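Local coordinates for aminotransferase (Paracoccus denitrificans, PDB 4GRX), which probably transfers amino groups between amines and keto acids or aldehydes, as a class III omega-aminotransferase using a pyridoxal phosphate cofactor bound to a lysine, at residues 256-260 with 261-265; 403-406 with 407-411; 343-346 with 347-351. One frame throughout, in Å; residues are numbered along the deposited sequence.

How the interactions relate
The three contacts are local ones, each within a continuous piece of chain, and they illustrate three places along a helix: interaction 1 ends one, interaction 3 runs through the middle of one, and interaction 2 leads into one. Along the sequence the order is 256-265, then 343-351, then 403-411. Interaction 1 joins helix 250-260 to strand 265-268 of the seven-stranded mixed sheet, interaction 3 lies on helix 339-354, and interaction 2 runs into the start of helix 411-421. The nearest atoms of interactions 1 and 3 are about 20 Å apart, and the other pairs are further separated, so none touches another. They lie in separate parts of the chain, interactions 2 and 3 on opposite sides of its centre.

Interaction 1 (256-260 with 261-265); sequences PILRK and YDIPM
Tyr261 N bonds back to Ile257 O (3.1 Å) in the last turn of helix 250-260, and the chain then closes in a Schellman motif, with Ile263 N reaching Leu258 O at 3.0 Å in an almost straight bond (173° at the hydrogen) and Asp262 N bonding to Arg259 O. Asp262, with positive phi, is the C-prime residue that turns the chain out of the helix toward strand 265-268. On the apolar side Leu258 CD2 meets Ile263 CG2 at 3.9 Å, the two side chains crossing at about a right angle, while the other branch, CD1, rests on Met265 CG at 3.7 Å. CG of Leu258 is anti to the carbonyl carbon (chi1 -61°), which places the fork between these two partners, and Phe232 of strand 229-234 touches both Leu258 and Met265. Elsewhere Ile257 CG2 packs against Tyr261 CE2 at 3.7 Å. The extended Lys260 chain runs alongside the same tyrosine, CD lying off-centre over the ring at 4.2 Å from its centroid in a CH-pi contact. Beyond the ring, Tyr261 OH is hydrogen-bonded to Glu218 of helix 206-224, to which Lys260 NZ makes a long, weak ion pair. The chemistry thus divides the helix end: backbone bonds occupy carbonyls of the last turn, Leu258, Ile263 and Met265 pack toward strand 229-234, and the phenol ties Tyr261 to a neighbouring helix.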
# COMPACT_ATOMS: atom_id res chain seq x y z
N PRO A 256 26.74 12.54 -12.06
CA PRO A 256 27.04 13.12 -13.37
C PRO A 256 26.83 12.14 -14.54
O PRO A 256 26.34 12.55 -15.59
CB PRO A 256 28.52 13.49 -13.25
CG PRO A 256 28.66 13.81 -11.81
CD PRO A 256 27.87 12.73 -11.14
N ILE A 257 27.16 10.86 -14.33
CA ILE A 257 26.95 9.83 -15.35
C ILE A 257 25.45 9.74 -15.65
O ILE A 257 25.05 9.66 -16.81
CB ILE A 257 27.54 8.47 -14.92
CG1 ILE A 257 29.06 8.59 -14.69
CG2 ILE A 257 27.29 7.39 -15.96
CD1 ILE A 257 29.67 7.44 -13.91
N LEU A 258 24.63 9.79 -14.60
CA LEU A 258 23.19 9.72 -14.78
C LEU A 258 22.63 10.96 -15.47
O LEU A 258 21.70 10.85 -16.28
CB LEU A 258 22.46 9.46 -13.46
CG LEU A 258 22.76 8.17 -12.70
CD1 LEU A 258 22.04 8.21 -11.38
CD2 LEU A 258 22.34 6.94 -13.48
N ARG A 259 23.18 12.14 -15.16
CA ARG A 259 22.80 13.37 -15.88
C ARG A 259 23.19 13.28 -17.36
O ARG A 259 22.36 13.53 -18.23
CB ARG A 259 23.38 14.63 -15.20
CG ARG A 259 22.71 14.94 -13.85
CD ARG A 259 22.97 16.35 -13.33
NE ARG A 259 24.23 16.48 -12.57
CZ ARG A 259 24.35 16.36 -11.24
NH1 ARG A 259 23.28 16.09 -10.48
NH2 ARG A 259 25.54 16.50 -10.68
N LYS A 260 24.43 12.89 -17.63
CA LYS A 260 24.92 12.68 -19.00
C LYS A 260 23.99 11.81 -19.86
O LYS A 260 23.72 12.16 -21.00
CB LYS A 260 26.33 12.09 -18.98
CG LYS A 260 26.99 11.94 -20.34
CD LYS A 260 28.28 11.15 -20.21
CE LYS A 260 28.85 10.76 -21.57
NZ LYS A 260 30.23 10.22 -21.43
N TYR A 261 23.49 10.70 -19.33
CA TYR A 261 22.66 9.80 -20.13
C TYR A 261 21.15 9.99 -19.97
O TYR A 261 20.39 9.15 -20.42
CB TYR A 261 23.07 8.35 -19.88
CG TYR A 261 24.51 8.04 -20.26
CD1 TYR A 261 24.87 7.80 -21.59
CD2 TYR A 261 25.50 7.99 -19.29
CE1 TYR A 261 26.18 7.51 -21.93
CE2 TYR A 261 26.81 7.72 -19.62
CZ TYR A 261 27.15 7.48 -20.93
OH TYR A 261 28.46 7.21 -21.23
N ASP A 262 20.73 11.08 -19.36
CA ASP A 262 19.30 11.35 -19.14
C ASP A 262 18.58 10.19 -18.43
O ASP A 262 17.57 9.67 -18.93
CB ASP A 262 18.57 11.66 -20.47
CG ASP A 262 19.15 12.85 -21.22
OD1 ASP A 262 19.66 13.81 -20.59
OD2 ASP A 262 19.06 12.82 -22.47
N ILE A 263 19.11 9.80 -17.27
CA ILE A 263 18.50 8.80 -16.40
C ILE A 263 18.13 9.45 -15.05
O ILE A 263 19.01 9.75 -14.24
CB ILE A 263 19.44 7.60 -16.17
CG1 ILE A 263 19.76 6.95 -17.52
CG2 ILE A 263 18.84 6.61 -15.17
CD1 ILE A 263 20.80 5.84 -17.46
N PRO A 264 16.82 9.67 -14.82
CA PRO A 264 16.32 10.21 -13.56
C PRO A 264 16.90 9.51 -12.34
O PRO A 264 17.00 8.27 -12.29
CB PRO A 264 14.82 9.94 -13.67
CG PRO A 264 14.55 10.09 -15.13
CD PRO A 264 15.73 9.44 -15.79
N MET A 265 17.31 10.30 -11.35
CA MET A 265 17.87 9.76 -10.13
C MET A 265 16.89 9.97 -9.00
O MET A 265 16.51 11.10 -8.68
CB MET A 265 19.23 10.41 -9.81
CG MET A 265 20.00 9.72 -8.70
SD MET A 265 19.41 10.20 -7.07
CE MET A 265 20.00 8.82 -6.09

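Interaction 2 (403-406 with 407-411); sequences TPFD and ANLSV
Phe405 and Val411 form the tight part of this contact, crossing at about a right angle so that Val411 CG2 lies 3.6 Å from Phe405 CG, with CG1 reaching CD2 at 3.9 Å. Val411 has CG1 anti to the backbone N (chi1 161°), which leaves both methyls near the phenylalanine. Leu409 CD1 approaches more loosely, 4.1 Å from Phe405 CD1, and Val464 from near the C-terminus touches both Phe405 and Leu409. With an alanine in place of Phe405, the contact with Val411 would probably be lost, opening a gap that also leaves Leu409 and Val464 without their aromatic neighbour. The other side is looser and solvent-exposed: Asp406 and Asn408 lie side by side, the amide oxygen OD1 only brushing Asp406 CB at 3.5 Å, with the carboxylate and amide planes 58° apart. Between the two sides, Leu409 N donates to Asp406 O at 3.0 Å, and Ser410 N bonds to Ala407 O in the next step. These bonds build a short 3-10 turn, 407-409, that leads into helix 411-421, where Ser410 holds the N-cap position without a capping bond from its side chain.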
# COMPACT_ATOMS: atom_id res chain seq x y z
N THR A 403 35.13 -14.26 6.95
CA THR A 403 34.21 -15.35 6.66
C THR A 403 33.05 -15.38 7.64
O THR A 403 33.27 -15.30 8.85
CB THR A 403 34.95 -16.69 6.71
OG1 THR A 403 36.36 -16.44 6.74
CG2 THR A 403 34.61 -17.54 5.51
N PRO A 404 31.80 -15.51 7.13
CA PRO A 404 30.62 -15.48 7.99
C PRO A 404 30.44 -16.80 8.72
O PRO A 404 31.13 -17.75 8.41
CB PRO A 404 29.47 -15.28 6.99
CG PRO A 404 29.95 -15.87 5.71
CD PRO A 404 31.46 -15.78 5.71
N PHE A 405 29.53 -16.84 9.69
CA PHE A 405 29.19 -18.09 10.35
C PHE A 405 28.38 -18.97 9.40
O PHE A 405 27.73 -18.46 8.49
CB PHE A 405 28.37 -17.83 11.63
CG PHE A 405 29.18 -17.27 12.79
CD1 PHE A 405 30.04 -18.09 13.53
CD2 PHE A 405 29.07 -15.93 13.16
CE1 PHE A 405 30.78 -17.58 14.59
CE2 PHE A 405 29.81 -15.42 14.22
CZ PHE A 405 30.67 -16.25 14.94
N ASP A 406 28.43 -20.28 9.60
CA ASP A 406 27.59 -21.21 8.83
C ASP A 406 26.11 -20.93 8.99
O ASP A 406 25.63 -20.66 10.08
CB ASP A 406 27.86 -22.65 9.28
CG ASP A 406 28.91 -23.34 8.45
OD1 ASP A 406 29.32 -22.81 7.39
OD2 ASP A 406 29.31 -24.45 8.87
N ALA A 407 25.38 -21.03 7.89
CA ALA A 407 23.93 -20.91 7.89
C ALA A 407 23.27 -21.75 8.98
O ALA A 407 22.31 -21.31 9.62
CB ALA A 407 23.37 -21.27 6.53
N ASN A 408 23.78 -22.97 9.20
CA ASN A 408 23.13 -23.88 10.12
C ASN A 408 23.28 -23.47 11.59
O ASN A 408 22.57 -23.96 12.46
CB ASN A 408 23.50 -25.36 9.85
CG ASN A 408 24.76 -25.80 10.58
OD1 ASN A 408 25.85 -25.24 10.40
ND2 ASN A 408 24.63 -26.84 11.40
N LEU A 409 24.20 -22.55 11.87
CA LEU A 409 24.36 -22.04 13.22
C LEU A 409 23.26 -21.04 13.58
O LEU A 409 22.96 -20.88 14.76
CB LEU A 409 25.77 -21.46 13.45
CG LEU A 409 26.96 -22.46 13.48
CD1 LEU A 409 28.28 -21.74 13.73
CD2 LEU A 409 26.79 -23.58 14.49
N SER A 410 22.65 -20.40 12.58
CA SER A 410 21.51 -19.49 12.77
C SER A 410 21.88 -18.33 13.70
O SER A 410 21.07 -17.92 14.57
CB SER A 410 20.28 -20.23 13.34
OG SER A 410 19.68 -21.11 12.40
N VAL A 411 23.08 -17.81 13.52
CA VAL A 411 23.65 -16.81 14.42
C VAL A 411 22.76 -15.58 14.61
O VAL A 411 22.59 -15.07 15.73
CB VAL A 411 25.08 -16.44 14.00
CG1 VAL A 411 25.50 -15.12 14.62
CG2 VAL A 411 26.02 -17.55 14.42

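Interaction 3 (343-346 with 347-351); sequences AIAL and KAIDV
Helix 339-354 supplies this contact, a regular alpha-helical run in which each carbonyl of 343-346 accepts the N-H four residues on. The bonds from Lys347 N to Ala343 O (3.1 Å) and from Ile349 N to Ala345 O (2.7 Å) are both nearly straight, and those from Ala348 N to Ile344 O and from Asp350 N to Leu346 O complete the set. The one side-chain pair across the segments is Ile349 with Ala345. CG1 of Ile349 is anti to its own carbonyl carbon (chi1 -68°); this turns the longer branch back along the helix, bringing CD1 to 3.4 Å from Ala345 O and to 4.5 Å from Ala345 CB, a loose apolar contact. Leu108 of helix 103-115 touches both residues. On another face Lys347, bent at chi2 (68°), lies against Leu80 and Ala83 of helix 78-90, while Ile344 packs on Ala84 of that helix and on Tyr88 of the second subunit. With the carbonyls of 343-346 taken up by the N-H groups of 347-350, contacts to the surroundings fall to the side chains: apolar ones meet helices 78-90 and 103-115, and Ile344 alone of this contact reaches the second subunit. Of the polar ends, Asp350 OD1 bonds to Asn354 one turn further on, and Lys347 pairs only weakly, at long range, with Glu355.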
# COMPACT_ATOMS: atom_id res chain seq x y z
N ALA A 343 -2.38 15.31 8.80
CA ALA A 343 -2.30 15.97 10.10
C ALA A 343 -1.16 15.43 10.95
O ALA A 343 -0.38 16.21 11.51
CB ALA A 343 -3.60 15.82 10.86
N ILE A 344 -1.07 14.11 11.02
CA ILE A 344 -0.08 13.43 11.85
C ILE A 344 1.34 13.73 11.35
O ILE A 344 2.26 13.98 12.15
CB ILE A 344 -0.35 11.91 11.90
CG1 ILE A 344 -1.60 11.63 12.74
CG2 ILE A 344 0.87 11.16 12.41
CD1 ILE A 344 -2.05 10.18 12.76
N ALA A 345 1.49 13.70 10.04
CA ALA A 345 2.77 13.97 9.42
C ALA A 345 3.22 15.41 9.71
O ALA A 345 4.38 15.64 10.06
CB ALA A 345 2.71 13.69 7.93
N LEU A 346 2.31 16.36 9.60
CA LEU A 346 2.61 17.74 9.96
C LEU A 346 3.17 17.79 11.38
O LEU A 346 4.26 18.31 11.59
CB LEU A 346 1.36 18.62 9.85
CG LEU A 346 0.88 19.03 8.44
CD1 LEU A 346 -0.49 19.69 8.53
CD2 LEU A 346 1.88 19.94 7.73
N LYS A 347 2.44 17.21 12.33
CA LYS A 347 2.90 17.10 13.69
C LYS A 347 4.23 16.36 13.82
O LYS A 347 5.11 16.78 14.58
CB LYS A 347 1.85 16.44 14.58
CG LYS A 347 2.18 16.52 16.06
CD LYS A 347 2.08 17.95 16.56
CE LYS A 347 2.78 18.10 17.90
NZ LYS A 347 2.78 19.52 18.35
N ALA A 348 4.37 15.24 13.11
CA ALA A 348 5.62 14.47 13.18
C ALA A 348 6.82 15.28 12.65
O ALA A 348 7.88 15.31 13.29
CB ALA A 348 5.50 13.14 12.45
N ILE A 349 6.65 15.91 11.49
CA ILE A 349 7.66 16.80 10.92
C ILE A 349 8.03 17.91 11.93
O ILE A 349 9.21 18.17 12.18
CB ILE A 349 7.22 17.35 9.54
CG1 ILE A 349 7.21 16.19 8.52
CG2 ILE A 349 8.13 18.49 9.07
CD1 ILE A 349 6.25 16.35 7.37
N ASP A 350 7.01 18.53 12.52
CA ASP A 350 7.24 19.58 13.51
C ASP A 350 7.99 19.04 14.73
O ASP A 350 8.98 19.64 15.16
CB ASP A 350 5.92 20.25 13.93
CG ASP A 350 6.14 21.54 14.71
OD1 ASP A 350 7.29 22.05 14.75
OD2 ASP A 350 5.15 22.08 15.27
N VAL A 351 7.54 17.90 15.28
CA VAL A 351 8.18 17.29 16.45
C VAL A 351 9.67 17.00 16.22
O VAL A 351 10.51 17.36 17.05
CB VAL A 351 7.43 16.02 16.92
CG1 VAL A 351 8.31 15.16 17.83
CG2 VAL A 351 6.14 16.39 17.63